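Local coordinates for protein transcriptional regulator, LacI family (Arthrobacter sp., PDB 4RKQ) that probably represses or adjusts transcription in response to a bound sugar or related effector, as other LacI-family regulators do, at residues 14-19 against 70-75; 47-52 against 65-70; 131-136 against 166-171; 194-199 against 222-227. All coordinates share one frame; numbering follows the deposited sequence.

Contact 1: residues 14-19 against 70-75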
loop_
_atom_site.group_PDB
_atom_site.type_symbol
_atom_site.label_atom_id
_atom_site.label_comp_id
_atom_site.label_asym_id
_atom_site.label_seq_id
_atom_site.Cartn_x
_atom_site.Cartn_y
_atom_site.Cartn_z
ATOM N N ALA A 14 -6.972 28.697 12.926
ATOM C CA ALA A 14 -5.963 28.298 11.933
ATOM C C ALA A 14 -5.194 27.063 12.430
ATOM O O ALA A 14 -4.782 26.994 13.588
ATOM C CB ALA A 14 -5.005 29.450 11.648
ATOM N N ARG A 15 -4.991 26.107 11.538
ATOM C CA ARG A 15 -4.583 24.763 11.924
ATOM C C ARG A 15 -3.132 24.506 11.618
ATOM O O ARG A 15 -2.607 25.019 10.637
ATOM C CB ARG A 15 -5.418 23.712 11.192
ATOM C CG ARG A 15 -6.922 23.824 11.426
ATOM C CD ARG A 15 -7.254 23.869 12.923
ATOM N NE ARG A 15 -8.689 24.079 13.183
ATOM C CZ ARG A 15 -9.593 23.115 13.216
ATOM N NH1 ARG A 15 -9.249 21.853 12.983
ATOM N NH2 ARG A 15 -10.868 23.419 13.455
ATOM N N THR A 16 -2.521 23.702 12.471
ATOM C CA THR A 16 -1.221 23.158 12.228
ATOM C C THR A 16 -1.207 22.317 10.968
ATOM O O THR A 16 -2.133 21.576 10.681
ATOM C CB THR A 16 -0.784 22.301 13.412
ATOM O OG1 THR A 16 -0.592 23.157 14.509
ATOM C CG2 THR A 16 0.524 21.534 13.122
ATOM N N SER A 17 -0.138 22.465 10.205
ATOM C CA SER A 17 0.029 21.737 8.976
ATOM C C SER A 17 1.303 20.944 9.080
ATOM O O SER A 17 2.321 21.488 9.429
ATOM C CB SER A 17 0.130 22.736 7.816
ATOM O OG SER A 17 0.495 22.035 6.640
ATOM N N VAL A 18 1.234 19.662 8.769
ATOM C CA VAL A 18 2.337 18.744 8.893
ATOM C C VAL A 18 2.617 18.052 7.546
ATOM O O VAL A 18 1.708 17.626 6.825
ATOM C CB VAL A 18 2.081 17.653 9.942
ATOM C CG1 VAL A 18 3.314 16.793 10.066
ATOM C CG2 VAL A 18 1.847 18.299 11.283
ATOM N N GLY A 19 3.877 18.023 7.183
ATOM C CA GLY A 19 4.305 17.312 5.952
ATOM C C GLY A 19 4.847 15.941 6.288
ATOM O O GLY A 19 5.546 15.768 7.271
ATOM N N GLN A 70 4.812 25.139 3.161
ATOM C CA GLN A 70 3.404 24.897 3.410
ATOM C C GLN A 70 3.134 24.094 4.668
ATOM O O GLN A 70 2.014 23.692 4.906
ATOM C CB GLN A 70 2.711 24.316 2.177
ATOM C CG GLN A 70 3.183 22.994 1.720
ATOM C CD GLN A 70 2.376 22.496 0.517
ATOM O OE1 GLN A 70 1.195 22.152 0.614
ATOM N NE2 GLN A 70 3.016 22.471 -0.626
ATOM N N VAL A 71 4.154 23.874 5.488
ATOM C CA VAL A 71 3.987 23.114 6.710
ATOM C C VAL A 71 4.707 23.767 7.858
ATOM O O VAL A 71 5.549 24.617 7.665
ATOM C CB VAL A 71 4.509 21.645 6.608
ATOM C CG1 VAL A 71 3.804 20.963 5.454
ATOM C CG2 VAL A 71 6.031 21.589 6.480
ATOM N N ASP A 72 4.350 23.328 9.057
ATOM C CA ASP A 72 4.943 23.786 10.281
ATOM C C ASP A 72 5.954 22.795 10.808
ATOM O O ASP A 72 6.695 23.097 11.745
ATOM C CB ASP A 72 3.853 23.934 11.321
ATOM C CG ASP A 72 2.835 24.976 10.944
ATOM O OD1 ASP A 72 3.220 26.033 10.392
ATOM O OD2 ASP A 72 1.640 24.693 11.130
ATOM N N ALA A 73 5.977 21.604 10.226
ATOM C CA ALA A 73 6.819 20.505 10.727
ATOM C C ALA A 73 6.793 19.401 9.703
ATOM O O ALA A 73 5.844 19.330 8.898
ATOM C CB ALA A 73 6.278 19.959 12.047
ATOM N N VAL A 74 7.768 18.501 9.788
ATOM C CA VAL A 74 7.806 17.354 8.877
ATOM C C VAL A 74 8.089 16.106 9.657
ATOM O O VAL A 74 8.896 16.133 10.553
ATOM C CB VAL A 74 8.878 17.509 7.790
ATOM C CG1 VAL A 74 9.021 16.237 6.951
ATOM C CG2 VAL A 74 8.571 18.715 6.899
ATOM N N ILE A 75 7.398 15.032 9.286
ATOM C CA ILE A 75 7.665 13.678 9.791
ATOM C C ILE A 75 8.064 12.881 8.547
ATOM O O ILE A 75 7.338 12.900 7.530
ATOM C CB ILE A 75 6.386 13.080 10.384
ATOM C CG1 ILE A 75 6.076 13.777 11.688
ATOM C CG2 ILE A 75 6.577 11.564 10.630
ATOM C CD1 ILE A 75 4.639 13.504 12.144
HETATM O O HOH W 1 1.557 25.042 14.045
#
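Asp72 grips Ser17 at two points, a worked example of how parallel strands can be tied together at the start of their pairing. Its CG stands anti to the carbonyl carbon (chi1 -63°), which puts the carboxylate beside its own backbone N, and from there N and OD2 reach Ser17 O and Ser17 N respectively. Asp72 N donates to Ser17 O at 2.8 Å, and Ser17 N returns a bond to Asp72 OD2 at 3.0 Å, its hydrogen coming from above the carboxylate plane. The same oxygen lies 3.4 Å from Thr16 CA, and one water links it, by a weak bond, to Thr16 OG1. The Ser17 hydroxyl has a different partner: OG, anti to the backbone N (chi1 171°), donates to Gln70 O at 2.8 Å, in the carbonyl plane and on a lone pair. Ser17 opens strand 17-22, which with strand 73-76 forms a neighbouring pair in the parallel sheet of the N-terminal, Rossmann-like lobe found in LacI-family regulators. Gly19 uses both its N and its O in the pairing: N donates to Ala73 O at 2.9 Å and O accepts from Ile75 N at 2.8 Å. Val71 CG1 rests 3.4 Å from Gly19 N, a position that leaves little room for a side chain on the glycine. On the sheet face that carries Val18 and Ala73, Leu257 of helix 246-262 covers these residues together with Ile75. There Val18 CG1 meets Ile75 CD1 at 4.1 Å, the two side chains crossing at an angle.

Contact 2: residues 47-52 against 65-70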
loop_
_atom_site.group_PDB
_atom_site.type_symbol
_atom_site.label_atom_id
_atom_site.label_comp_id
_atom_site.label_asym_id
_atom_site.label_seq_id
_atom_site.Cartn_x
_atom_site.Cartn_y
_atom_site.Cartn_z
ATOM N N HIS A 47 -3.892 19.596 9.442
ATOM C CA HIS A 47 -3.829 19.310 8.011
ATOM C C HIS A 47 -2.562 18.484 7.787
ATOM O O HIS A 47 -1.537 18.777 8.418
ATOM C CB HIS A 47 -3.566 20.601 7.213
ATOM C CG HIS A 47 -4.617 21.663 7.304
ATOM N ND1 HIS A 47 -5.886 21.508 6.797
ATOM C CD2 HIS A 47 -4.532 22.953 7.714
ATOM C CE1 HIS A 47 -6.563 22.630 6.954
ATOM N NE2 HIS A 47 -5.766 23.523 7.511
ATOM N N VAL A 48 -2.587 17.524 6.861
ATOM C CA VAL A 48 -1.406 16.736 6.510
ATOM C C VAL A 48 -1.311 16.645 4.978
ATOM O O VAL A 48 -2.315 16.437 4.275
ATOM C CB VAL A 48 -1.455 15.289 7.051
ATOM C CG1 VAL A 48 -0.177 14.520 6.718
ATOM C CG2 VAL A 48 -1.674 15.253 8.553
ATOM N N VAL A 49 -0.110 16.823 4.469
ATOM C CA VAL A 49 0.179 16.571 3.051
ATOM C C VAL A 49 1.361 15.575 2.926
ATOM O O VAL A 49 2.360 15.657 3.665
ATOM C CB VAL A 49 0.528 17.841 2.281
ATOM C CG1 VAL A 49 -0.749 18.642 2.018
ATOM C CG2 VAL A 49 1.552 18.673 3.034
ATOM N N VAL A 50 1.230 14.642 1.985
ATOM C CA VAL A 50 2.225 13.600 1.782
ATOM C C VAL A 50 3.003 13.908 0.502
ATOM O O VAL A 50 2.377 14.259 -0.503
ATOM C CB VAL A 50 1.536 12.220 1.675
ATOM C CG1 VAL A 50 2.555 11.157 1.318
ATOM C CG2 VAL A 50 0.873 11.886 3.006
ATOM N N ASP A 51 4.331 13.849 0.568
ATOM C CA ASP A 51 5.184 13.914 -0.638
ATOM C C ASP A 51 5.882 12.535 -0.776
ATOM O O ASP A 51 6.742 12.178 0.073
ATOM C CB ASP A 51 6.222 14.995 -0.480
ATOM C CG ASP A 51 7.099 15.193 -1.736
ATOM O OD1 ASP A 51 7.204 14.294 -2.599
ATOM O OD2 ASP A 51 7.717 16.269 -1.826
ATOM N N ASP A 52 5.490 11.796 -1.825
ATOM C CA ASP A 52 6.106 10.536 -2.210
ATOM C C ASP A 52 7.246 10.958 -3.129
ATOM O O ASP A 52 6.981 11.391 -4.283
ATOM C CB ASP A 52 5.122 9.644 -2.956
ATOM C CG ASP A 52 5.786 8.508 -3.714
ATOM O OD1 ASP A 52 6.987 8.223 -3.507
ATOM O OD2 ASP A 52 5.096 7.931 -4.582
ATOM N N GLU A 65 12.455 20.368 1.148
ATOM C CA GLU A 65 12.434 21.654 0.460
ATOM C C GLU A 65 11.099 22.053 -0.124
ATOM O O GLU A 65 10.682 23.212 -0.024
ATOM C CB GLU A 65 13.510 21.715 -0.649
ATOM C CG GLU A 65 14.895 21.872 -0.034
ATOM C CD GLU A 65 16.031 21.837 -1.032
ATOM O OE1 GLU A 65 15.798 21.516 -2.216
ATOM O OE2 GLU A 65 17.170 22.111 -0.605
ATOM N N HIS A 66 10.428 21.090 -0.728
ATOM C CA HIS A 66 9.086 21.268 -1.281
ATOM C C HIS A 66 8.030 21.529 -0.190
ATOM O O HIS A 66 7.241 22.457 -0.265
ATOM C CB HIS A 66 8.765 20.013 -2.085
ATOM C CG HIS A 66 7.342 19.853 -2.479
ATOM N ND1 HIS A 66 6.707 18.634 -2.449
ATOM C CD2 HIS A 66 6.451 20.727 -3.003
ATOM C CE1 HIS A 66 5.473 18.768 -2.911
ATOM N NE2 HIS A 66 5.289 20.030 -3.238
ATOM N N LEU A 67 8.052 20.731 0.841
ATOM C CA LEU A 67 6.998 20.797 1.875
ATOM C C LEU A 67 7.139 22.020 2.789
ATOM O O LEU A 67 6.126 22.606 3.180
ATOM C CB LEU A 67 7.042 19.545 2.718
ATOM C CG LEU A 67 6.648 18.194 2.125
ATOM C CD1 LEU A 67 7.001 17.052 3.056
ATOM C CD2 LEU A 67 5.181 18.190 1.812
ATOM N N ALA A 68 8.397 22.404 3.093
ATOM C CA ALA A 68 8.728 23.405 4.112
ATOM C C ALA A 68 7.806 24.629 4.132
ATOM O O ALA A 68 7.188 24.919 5.191
ATOM C CB ALA A 68 10.175 23.848 4.049
ATOM N N PRO A 69 7.663 25.320 2.997
ATOM C CA PRO A 69 6.831 26.544 3.054
ATOM C C PRO A 69 5.330 26.347 3.303
ATOM O O PRO A 69 4.664 27.307 3.621
ATOM C CB PRO A 69 6.989 27.175 1.661
ATOM C CG PRO A 69 7.737 26.205 0.818
ATOM C CD PRO A 69 8.184 25.049 1.632
ATOM N N GLN A 70 4.812 25.139 3.161
ATOM C CA GLN A 70 3.404 24.897 3.410
ATOM C C GLN A 70 3.134 24.094 4.668
ATOM O O GLN A 70 2.014 23.692 4.906
ATOM C CB GLN A 70 2.711 24.316 2.177
ATOM C CG GLN A 70 3.183 22.994 1.720
ATOM C CD GLN A 70 2.376 22.496 0.517
ATOM O OE1 GLN A 70 1.195 22.152 0.614
ATOM N NE2 GLN A 70 3.016 22.471 -0.626
#
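Asp51 and His66 join strand 47-52 to helix 60-67 through one side chain that is apolar at its root and polar at its tip. Asp51 CB is the apolar part, 4.1 Å from Leu67 CD2. From there CG runs anti to the backbone N (chi1 -176°), which carries the carboxylate beyond the leucine to the rim of the imidazole, where CG lies in the ring plane, 3.5 Å from His66 ND1. OD2 receives the hydrogen of ND1 at 2.6 Å, along a nearly straight line (171°). The nitrogen sits above the carboxylate plane although the oxygen stays in the plane of the ring, and the two flat groups stand 83° apart. OD1 completes the tip with a salt bridge to Arg58. Next to this bond, Val49 CG2 and Leu67 CD2 meet at 3.9 Å, the two side chains running alongside in opposing senses. Strand, helix and the following strand 73-76 form a beta-alpha-beta crossover of the N-terminal lobe, at a dimer interface: His66 stacks on His47 of the second subunit, and Gln70 packs on Gln70 of that subunit. A leucine in place of His66 has no ring nitrogen, which would probably leave Asp51 OD2 without its mate and His47 of the second subunit without its stacking partner. Because the aspartate pairs with both Arg58 and the imidazole, it is likely to remain ionised, while its negative charge would tend to favour a hydrogen on ND1 and hold the ring in the rotation that suits the subunit stack.

Contact 3: residues 131-136 against 166-171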
loop_
_atom_site.group_PDB
_atom_site.type_symbol
_atom_site.label_atom_id
_atom_site.label_comp_id
_atom_site.label_asym_id
_atom_site.label_seq_id
_atom_site.Cartn_x
_atom_site.Cartn_y
_atom_site.Cartn_z
ATOM N N ILE A 131 20.464 -21.575 8.293
ATOM C CA ILE A 131 19.725 -20.295 8.276
ATOM C C ILE A 131 20.230 -19.366 7.184
ATOM O O ILE A 131 21.418 -19.375 6.870
ATOM C CB ILE A 131 19.831 -19.625 9.653
ATOM C CG1 ILE A 131 19.085 -20.502 10.647
ATOM C CG2 ILE A 131 19.217 -18.225 9.636
ATOM C CD1 ILE A 131 19.172 -20.082 12.093
ATOM N N ALA A 132 19.354 -18.549 6.594
ATOM C CA ALA A 132 19.812 -17.547 5.620
ATOM C C ALA A 132 19.168 -16.223 5.956
ATOM O O ALA A 132 18.063 -16.208 6.478
ATOM C CB ALA A 132 19.488 -17.964 4.213
ATOM N N TYR A 133 19.905 -15.131 5.755
ATOM C CA TYR A 133 19.367 -13.772 5.972
ATOM C C TYR A 133 19.381 -13.139 4.610
ATOM O O TYR A 133 20.382 -13.175 3.936
ATOM C CB TYR A 133 20.218 -12.926 6.931
ATOM C CG TYR A 133 19.700 -11.502 7.015
ATOM C CD1 TYR A 133 18.471 -11.220 7.580
ATOM C CD2 TYR A 133 20.432 -10.451 6.476
ATOM C CE1 TYR A 133 17.980 -9.912 7.623
ATOM C CE2 TYR A 133 19.966 -9.152 6.529
ATOM C CZ TYR A 133 18.753 -8.882 7.097
ATOM O OH TYR A 133 18.321 -7.570 7.111
ATOM N N LEU A 134 18.256 -12.580 4.212
ATOM C CA LEU A 134 18.150 -11.930 2.939
ATOM C C LEU A 134 18.144 -10.424 3.197
ATOM O O LEU A 134 17.234 -9.891 3.788
ATOM C CB LEU A 134 16.873 -12.390 2.236
ATOM C CG LEU A 134 16.472 -11.519 1.045
ATOM C CD1 LEU A 134 17.541 -11.519 -0.032
ATOM C CD2 LEU A 134 15.142 -12.013 0.540
ATOM N N GLU A 135 19.148 -9.754 2.665
ATOM C CA GLU A 135 19.438 -8.361 2.952
ATOM C C GLU A 135 18.919 -7.525 1.788
ATOM O O GLU A 135 18.982 -7.953 0.661
ATOM C CB GLU A 135 20.978 -8.239 3.029
ATOM C CG GLU A 135 21.574 -6.857 3.136
ATOM C CD GLU A 135 21.304 -6.247 4.482
ATOM O OE1 GLU A 135 20.114 -6.046 4.781
ATOM O OE2 GLU A 135 22.266 -5.972 5.234
ATOM N N ALA A 136 18.495 -6.298 2.046
ATOM C CA ALA A 136 18.147 -5.378 0.953
ATOM C C ALA A 136 19.445 -4.642 0.545
ATOM O O ALA A 136 20.117 -4.037 1.399
ATOM C CB ALA A 136 17.123 -4.394 1.444
ATOM N N TRP A 166 25.422 -20.023 8.792
ATOM C CA TRP A 166 24.359 -19.231 8.140
ATOM C C TRP A 166 24.882 -18.637 6.859
ATOM O O TRP A 166 26.073 -18.556 6.688
ATOM C CB TRP A 166 23.840 -18.139 9.092
ATOM C CG TRP A 166 24.825 -17.040 9.364
ATOM C CD1 TRP A 166 25.873 -17.067 10.230
ATOM C CD2 TRP A 166 24.830 -15.749 8.762
ATOM N NE1 TRP A 166 26.547 -15.875 10.198
ATOM C CE2 TRP A 166 25.919 -15.044 9.301
ATOM C CE3 TRP A 166 24.015 -15.121 7.810
ATOM C CZ2 TRP A 166 26.219 -13.739 8.932
ATOM C CZ3 TRP A 166 24.322 -13.812 7.441
ATOM C CH2 TRP A 166 25.419 -13.141 7.998
ATOM N N SER A 167 23.992 -18.221 5.949
ATOM C CA SER A 167 24.412 -17.596 4.713
ATOM C C SER A 167 23.736 -16.248 4.531
ATOM O O SER A 167 22.638 -16.059 4.993
ATOM C CB SER A 167 24.032 -18.436 3.519
ATOM O OG SER A 167 24.506 -19.740 3.664
ATOM N N LEU A 168 24.397 -15.357 3.809
ATOM C CA LEU A 168 23.851 -14.066 3.424
ATOM C C LEU A 168 23.456 -14.029 1.949
ATOM O O LEU A 168 24.242 -14.377 1.072
ATOM C CB LEU A 168 24.877 -12.978 3.676
ATOM C CG LEU A 168 24.440 -11.543 3.357
ATOM C CD1 LEU A 168 23.365 -11.077 4.328
ATOM C CD2 LEU A 168 25.669 -10.620 3.433
ATOM N N ILE A 169 22.232 -13.561 1.699
ATOM C CA ILE A 169 21.716 -13.282 0.352
ATOM C C ILE A 169 21.412 -11.793 0.329
ATOM O O ILE A 169 20.985 -11.233 1.349
ATOM C CB ILE A 169 20.395 -14.024 0.079
ATOM C CG1 ILE A 169 20.481 -15.478 0.519
ATOM C CG2 ILE A 169 20.004 -13.933 -1.403
ATOM C CD1 ILE A 169 19.123 -16.114 0.619
ATOM N N VAL A 170 21.702 -11.170 -0.801
ATOM C CA VAL A 170 21.452 -9.745 -1.015
ATOM C C VAL A 170 20.627 -9.615 -2.280
ATOM O O VAL A 170 20.844 -10.321 -3.236
ATOM C CB VAL A 170 22.761 -8.958 -1.152
ATOM C CG1 VAL A 170 22.493 -7.482 -1.399
ATOM C CG2 VAL A 170 23.589 -9.108 0.114
ATOM N N ALA A 171 19.609 -8.764 -2.235
ATOM C CA ALA A 171 18.785 -8.475 -3.392
ATOM C C ALA A 171 18.210 -7.059 -3.234
ATOM O O ALA A 171 18.141 -6.506 -2.115
ATOM C CB ALA A 171 17.657 -9.508 -3.502
HETATM O O HOH W 2 22.777 -21.320 5.374
#
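Ile131 and Trp166 open a parallel register that runs in step to Ala136 and Ala171, the two strands of a beta-alpha-beta unit whose connecting helix is 150-161. The unit is repeated through the Rossmann-like C-terminal lobe, and strand 166-171 is the outermost strand of the sheet there. Backbone bonds come first. Five alternate across the pair, Ser167, Ile169 and Ala171 donating to the odd-numbered residues of strand 131-136, and Tyr133 and Glu135 donating back; that from Glu135 N to Ile169 O is 2.7 Å long. Apolar contacts divide between two faces. On the face of Ala132 and Leu134, Leu134 CD1 lies 3.7 Å from Ile169 CG2 and 4.0 Å from Ala171 CB, while Ile169 CD1 lies against Ala132 CB; helices 175-188 and 200-212 cover this side. On the other face Tyr133 and Leu168 run side by side, each with CG anti to its backbone N (chi1 175° and -178°), and Leu168 CD1 reaches the ring edge of Tyr133 in its plane, 3.7 Å from CD2. Trp166 lays CZ3 4.2 Å from Tyr133 CB, obliquely, and helix 150-161 covers both aromatic residues. Polar side chains find their partners chiefly outside the pair. The tryptophan NE1 bonds to Asp160, and Glu135, bent at its second torsion, sends OE1 to Thr149, with a weak bond from Tyr133 OH as well. At the start of the register a single water donates to Ile131 O at 2.8 Å and bonds Ser167 OG at 2.9 Å.

Contact 4: residues 194-199 against 222-227. With EDO (1,2-ethanediol), chain F.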
loop_
_atom_site.group_PDB
_atom_site.type_symbol
_atom_site.label_atom_id
_atom_site.label_comp_id
_atom_site.label_asym_id
_atom_site.label_seq_id
_atom_site.Cartn_x
_atom_site.Cartn_y
_atom_site.Cartn_z
ATOM N N GLY A 194 15.660 -22.168 7.331
ATOM C CA GLY A 194 15.079 -20.975 7.972
ATOM C C GLY A 194 15.593 -19.730 7.319
ATOM O O GLY A 194 16.781 -19.626 7.105
ATOM N N ILE A 195 14.695 -18.795 6.987
ATOM C CA ILE A 195 15.060 -17.585 6.273
ATOM C C ILE A 195 14.490 -16.356 6.972
ATOM O O ILE A 195 13.275 -16.276 7.185
ATOM C CB ILE A 195 14.581 -17.616 4.820
ATOM C CG1 ILE A 195 15.269 -18.766 4.059
ATOM C CG2 ILE A 195 14.874 -16.281 4.133
ATOM C CD1 ILE A 195 14.829 -18.923 2.630
ATOM N N LEU A 196 15.383 -15.418 7.316
ATOM C CA LEU A 196 15.020 -14.112 7.891
ATOM C C LEU A 196 15.129 -13.086 6.765
ATOM O O LEU A 196 16.151 -13.033 6.089
ATOM C CB LEU A 196 15.966 -13.695 9.025
ATOM C CG LEU A 196 15.999 -14.592 10.265
ATOM C CD1 LEU A 196 17.098 -14.119 11.204
ATOM C CD2 LEU A 196 14.672 -14.617 10.994
ATOM N N ALA A 197 14.077 -12.299 6.541
ATOM C CA ALA A 197 14.114 -11.329 5.477
ATOM C C ALA A 197 14.157 -9.933 6.051
ATOM O O ALA A 197 13.576 -9.654 7.083
ATOM C CB ALA A 197 12.910 -11.495 4.576
ATOM N N PHE A 198 14.857 -9.074 5.334
ATOM C CA PHE A 198 14.988 -7.662 5.648
ATOM C C PHE A 198 13.643 -7.023 6.004
ATOM O O PHE A 198 13.549 -6.262 6.946
ATOM C CB PHE A 198 15.637 -6.955 4.431
ATOM C CG PHE A 198 15.737 -5.491 4.587
ATOM C CD1 PHE A 198 16.796 -4.927 5.278
ATOM C CD2 PHE A 198 14.746 -4.656 4.072
ATOM C CE1 PHE A 198 16.872 -3.546 5.455
ATOM C CE2 PHE A 198 14.823 -3.270 4.249
ATOM C CZ PHE A 198 15.884 -2.714 4.935
ATOM N N ASN A 199 12.614 -7.307 5.210
ATOM C CA ASN A 199 11.303 -6.887 5.548
ATOM C C ASN A 199 10.250 -7.805 4.961
ATOM O O ASN A 199 10.572 -8.738 4.185
ATOM C CB ASN A 199 11.057 -5.414 5.095
ATOM C CG ASN A 199 11.192 -5.212 3.597
ATOM O OD1 ASN A 199 11.197 -6.154 2.814
ATOM N ND2 ASN A 199 11.292 -3.950 3.195
ATOM N N ALA A 222 11.174 -22.320 7.521
ATOM C CA ALA A 222 10.505 -21.262 8.222
ATOM C C ALA A 222 10.840 -19.914 7.553
ATOM O O ALA A 222 11.890 -19.754 6.939
ATOM C CB ALA A 222 10.931 -21.265 9.679
ATOM N N VAL A 223 9.936 -18.950 7.664
ATOM C CA VAL A 223 10.194 -17.612 7.128
ATOM C C VAL A 223 9.730 -16.590 8.164
ATOM O O VAL A 223 8.615 -16.714 8.752
ATOM C CB VAL A 223 9.513 -17.369 5.766
ATOM C CG1 VAL A 223 9.778 -15.950 5.238
ATOM C CG2 VAL A 223 9.959 -18.372 4.723
ATOM N N ILE A 224 10.613 -15.629 8.443
ATOM C CA ILE A 224 10.281 -14.518 9.291
ATOM C C ILE A 224 10.597 -13.180 8.607
ATOM O O ILE A 224 11.682 -12.965 8.093
ATOM C CB ILE A 224 11.021 -14.564 10.645
ATOM C CG1 ILE A 224 10.772 -15.897 11.369
ATOM C CG2 ILE A 224 10.532 -13.423 11.535
ATOM C CD1 ILE A 224 11.519 -16.029 12.679
ATOM N N GLY A 225 9.629 -12.272 8.621
ATOM C CA GLY A 225 9.860 -10.944 8.065
ATOM C C GLY A 225 10.040 -9.872 9.120
ATOM O O GLY A 225 10.362 -10.152 10.267
ATOM N N MET A 226 9.836 -8.629 8.702
ATOM C CA MET A 226 9.848 -7.475 9.574
ATOM C C MET A 226 8.942 -6.391 8.962
ATOM O O MET A 226 9.015 -6.094 7.765
ATOM C CB MET A 226 11.296 -6.936 9.798
ATOM C CG MET A 226 11.371 -5.521 10.407
ATOM S SD MET A 226 13.037 -5.015 10.955
ATOM C CE MET A 226 13.250 -6.055 12.400
ATOM N N ASP A 227 8.076 -5.854 9.807
ATOM C CA ASP A 227 7.314 -4.622 9.566
ATOM C C ASP A 227 5.891 -4.778 10.112
ATOM O O ASP A 227 5.344 -3.864 10.706
ATOM C CB ASP A 227 7.245 -4.196 8.079
ATOM C CG ASP A 227 8.490 -3.471 7.571
ATOM O OD1 ASP A 227 9.367 -3.053 8.372
ATOM O OD2 ASP A 227 8.588 -3.289 6.318
HETATM C C1 EDO F . 10.933 -0.693 5.274
HETATM O O1 EDO F . 10.056 -1.777 4.912
HETATM C C2 EDO F . 10.809 -0.352 6.743
HETATM O O2 EDO F . 11.303 -1.499 7.446
#
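Two first torsions set Asn199 and Asp227 side by side: Asn199 places CG between its backbone N and carbonyl carbon (chi1 61°), and Asp227 turns its carboxylate to lie beside its own backbone N (chi1 -80°). Asn199 CB then lies 3.5 Å from Asp227 OD2, and both polar ends face a bound 1,2-ethanediol, probably taken from the crystallisation liquor. Its O1 receives a hydrogen from Asn199 ND2 at 3.0 Å and donates to Asp227 OD2, while O2 donates to Asp227 OD1 at 2.6 Å. The amide is fixed at its other end, where OD1 caps helix 200-212 at Met202 N. An alanine in place of Asp227 would probably leave both diol oxygens without their carboxylate acceptor. Behind the site the strands run nearly parallel. Ala197 N donates to Ile224 O at 2.9 Å, and Leu196 CD2 packs 3.7 Å from Ile224 CB, the two side chains lying alongside with a common direction. Strand 194-197, helix 200-212 and strand 222-225 form a beta-alpha-beta unit whose C-terminal strand ends carry the polar groups. Arg151 and Asn27 also bind the diol, which is consistent with the interlobe effector cleft of LacI-family and periplasmic binding proteins.

How the contacts relate
The four contacts fall into two pairs, one in each lobe of the protein. Contacts 1 and 2 have centres about 8 Å apart, share Gln70 and meet on adjacent strands, where Val18 N and His47 O form a probable hydrogen bond of 2.9 Å. Contacts 3 and 4, about 10 Å apart between centres, likewise join through neighbouring strands, with Ala132 N 2.8 Å from Gly194 O. Across the molecule, the centres of contacts 1 and 3 lie about 40 Å apart. The nearest atoms of contacts 2 and 4 are about 15 Å apart. Of the four, only contact 4 touches the bound ethanediol, which Arg151 and Asn27 also hold, while contact 2, and contact 1 through the shared Gln70, meet the second subunit.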